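PDB 6B8W: XRE family transcriptional regulator from Enterobacter cloacae subsp. cloacae, which is probably a DNA-binding transcription factor, here represented by its cupin domain, a small beta-barrel that can hold a manganese ion. Local coordinates for residues A[43-47]-A[48-52]. Numbering follows the deposited sequence. Where two conformers were deposited one is given.
Sequences VVVIS and GELEM
Glu51 OE1 is gripped twice, by a salt bridge to Arg78 NE and a hydrogen bond with Ser80 OG, while the residues flanking it, Leu50 and Met52, turn to the other face of their strand and meet Val43 and Val45. Residues 43-47 and 50-52 belong to different sheets of the cupin beta-barrel. They run nearly antiparallel, at 166°, yet their axes come no closer than 9.1 Å, so side chains span the gap.

Val43 and Leu50 reach tip to tip, with Val43 CG1 3.5 Å from Leu50 CD2. In Leu50, CG anti to the backbone N (chi1 179°) and the second torsion bring CD2, not CD1, to Val43. Val45 comes across the base of Leu50, its CG2 lying 3.7 Å from Leu50 CB and 4.1 Å from Leu50 CD2. Met52 folds back at its second and third torsions, and its CE passes obliquely by Val43 CG2 at 4.0 Å.

The contact is local: one continuous stretch turns between the sheets at Gly48, whose positive phi of 91° suits a residue without a side chain; its carbonyl O sits 3.7 Å from Val45 CG1. Just before it, Ile46 and Ser47 both face His86 in a classic beta bulge. Leu61, Phe69, Tyr77 and Phe87 add packing around the four apolar side chains.

Because the contact rests on methyl and methylene groups, with the methionine sulfur at the margin, dispersion and burial rather than directional bonds hold the two arms together across the sheets, next to Tyr77 and Glu41, which bind manganese in this protein, though none is bound to this chain.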
ATOM      1  N   VAL A  43      -6.285   2.214   5.407  1.00 24.09           N
ATOM      2  CA  VAL A  43      -6.026   3.434   4.662  1.00 24.02           C
ATOM      3  C   VAL A  43      -4.600   3.831   5.027  1.00 23.87           C
ATOM      4  O   VAL A  43      -4.231   3.810   6.218  1.00 23.25           O
ATOM      5  CB  VAL A  43      -6.991   4.561   5.046  1.00 24.67           C
ATOM      6  CG1 VAL A  43      -6.505   5.915   4.542  1.00 25.39           C
ATOM      7  CG2 VAL A  43      -8.376   4.268   4.485  1.00 24.97           C
ATOM      8  N   VAL A  44      -3.803   4.134   4.004  0.60 23.85           N
ATOM      9  CA  VAL A  44      -2.433   4.614   4.165  0.60 23.86           C
ATOM     10  C   VAL A  44      -2.299   5.848   3.289  0.60 23.66           C
ATOM     11  O   VAL A  44      -2.634   5.808   2.101  0.60 23.80           O
ATOM     12  CB  VAL A  44      -1.385   3.575   3.716  0.60 25.02           C
ATOM     13  CG1 VAL A  44       0.026   4.154   3.814  0.60 25.59           C
ATOM     14  CG2 VAL A  44      -1.501   2.305   4.541  0.60 25.61           C
ATOM     15  N   VAL A  45      -1.847   6.953   3.866  1.00 23.46           N
ATOM     16  CA  VAL A  45      -1.655   8.186   3.092  1.00 24.23           C
ATOM     17  C   VAL A  45      -0.321   8.110   2.355  1.00 25.05           C
ATOM     18  O   VAL A  45       0.686   7.732   2.932  1.00 24.87           O
ATOM     19  CB  VAL A  45      -1.717   9.430   3.999  1.00 24.22           C
ATOM     20  CG1 VAL A  45      -1.412  10.713   3.234  1.00 25.01           C
ATOM     21  CG2 VAL A  45      -3.106   9.536   4.629  1.00 24.52           C
ATOM     22  N   ILE A  46      -0.337   8.472   1.079  1.00 26.59           N
ATOM     23  CA  ILE A  46       0.857   8.448   0.240  1.00 28.56           C
ATOM     24  C   ILE A  46       1.430   9.852   0.162  1.00 28.88           C
ATOM     25  O   ILE A  46       2.606  10.048   0.449  1.00 28.51           O
ATOM     26  CB  ILE A  46       0.540   7.904  -1.169  1.00 28.92           C
ATOM     27  CG1 ILE A  46      -0.149   6.534  -1.074  1.00 28.57           C
ATOM     28  CG2 ILE A  46       1.795   7.839  -2.013  1.00 29.93           C
ATOM     29  CD1 ILE A  46       0.540   5.511  -0.205  1.00 29.01           C
ATOM     30  N   SER A  47       0.596  10.819  -0.227  1.00 28.87           N
ATOM     31  CA  SER A  47       1.024  12.231  -0.294  1.00 30.49           C
ATOM     32  C   SER A  47      -0.142  13.142   0.106  1.00 29.17           C
ATOM     33  O   SER A  47      -1.293  12.816  -0.119  1.00 28.37           O
ATOM     34  CB  SER A  47       1.543  12.587  -1.684  1.00 33.00           C
ATOM     35  OG  SER A  47       0.541  12.476  -2.664  1.00 36.82           O
ATOM     36  N   GLY A  48       0.172  14.261   0.733  1.00 28.73           N
ATOM     37  CA  GLY A  48      -0.855  15.186   1.192  1.00 29.74           C
ATOM     38  C   GLY A  48      -1.268  14.875   2.615  1.00 29.65           C
ATOM     39  O   GLY A  48      -0.511  14.265   3.355  1.00 29.72           O
ATOM     40  N   GLU A  49      -2.475  15.306   2.975  1.00 29.16           N
ATOM     41  CA  GLU A  49      -3.044  15.135   4.307  1.00 30.69           C
ATOM     42  C   GLU A  49      -4.478  14.685   4.149  1.00 28.96           C
ATOM     43  O   GLU A  49      -5.230  15.288   3.406  1.00 27.22           O
ATOM     44  CB  GLU A  49      -3.087  16.457   5.052  1.00 34.04           C
ATOM     45  CG  GLU A  49      -1.753  17.115   5.215  1.00 37.71           C
ATOM     46  CD  GLU A  49      -1.838  18.398   5.999  1.00 39.93           C
ATOM     47  OE1 GLU A  49      -2.946  18.774   6.455  1.00 37.94           O
ATOM     48  OE2 GLU A  49      -0.768  19.004   6.170  1.00 43.34           O
ATOM     49  N   LEU A  50      -4.840  13.617   4.838  1.00 27.72           N
ATOM     50  CA  LEU A  50      -6.181  13.078   4.772  1.00 26.96           C
ATOM     51  C   LEU A  50      -6.898  13.139   6.119  1.00 26.22           C
ATOM     52  O   LEU A  50      -6.309  12.853   7.165  1.00 27.39           O
ATOM     53  CB  LEU A  50      -6.102  11.607   4.347  1.00 26.56           C
ATOM     54  CG  LEU A  50      -7.426  10.837   4.246  1.00 25.58           C
ATOM     55  CD1 LEU A  50      -8.254  11.388   3.104  1.00 26.33           C
ATOM     56  CD2 LEU A  50      -7.167   9.351   4.036  1.00 24.94           C
ATOM     57  N   GLU A  51      -8.179  13.465   6.088  1.00 25.25           N
ATOM     58  CA  GLU A  51      -9.001  13.371   7.271  1.00 25.82           C
ATOM     59  C   GLU A  51      -9.880  12.117   7.114  1.00 24.82           C
ATOM     60  O   GLU A  51     -10.485  11.916   6.063  1.00 23.44           O
ATOM     61  CB  GLU A  51      -9.856  14.621   7.433  1.00 27.37           C
ATOM     62  CG  GLU A  51      -9.064  15.853   7.810  1.00 28.00           C
ATOM     63  CD  GLU A  51      -9.909  17.125   7.810  1.00 30.83           C
ATOM     64  OE1 GLU A  51     -10.822  17.264   6.953  1.00 30.04           O
ATOM     65  OE2 GLU A  51      -9.612  18.028   8.634  1.00 32.66           O
ATOM     66  N   MET A  52      -9.899  11.266   8.138  1.00 25.13           N
ATOM     67  CA  MET A  52     -10.721  10.054   8.163  1.00 26.43           C
ATOM     68  C   MET A  52     -11.698  10.142   9.322  1.00 26.11           C
ATOM     69  O   MET A  52     -11.296  10.448  10.451  1.00 25.64           O
ATOM     70  CB  MET A  52      -9.892   8.784   8.398  1.00 27.74           C
ATOM     71  CG  MET A  52      -9.091   8.279   7.220  1.00 29.41           C
ATOM     72  SD  MET A  52     -10.066   7.851   5.778  1.00 32.40           S
ATOM     73  CE  MET A  52     -11.094   6.533   6.425  1.00 31.95           C
TER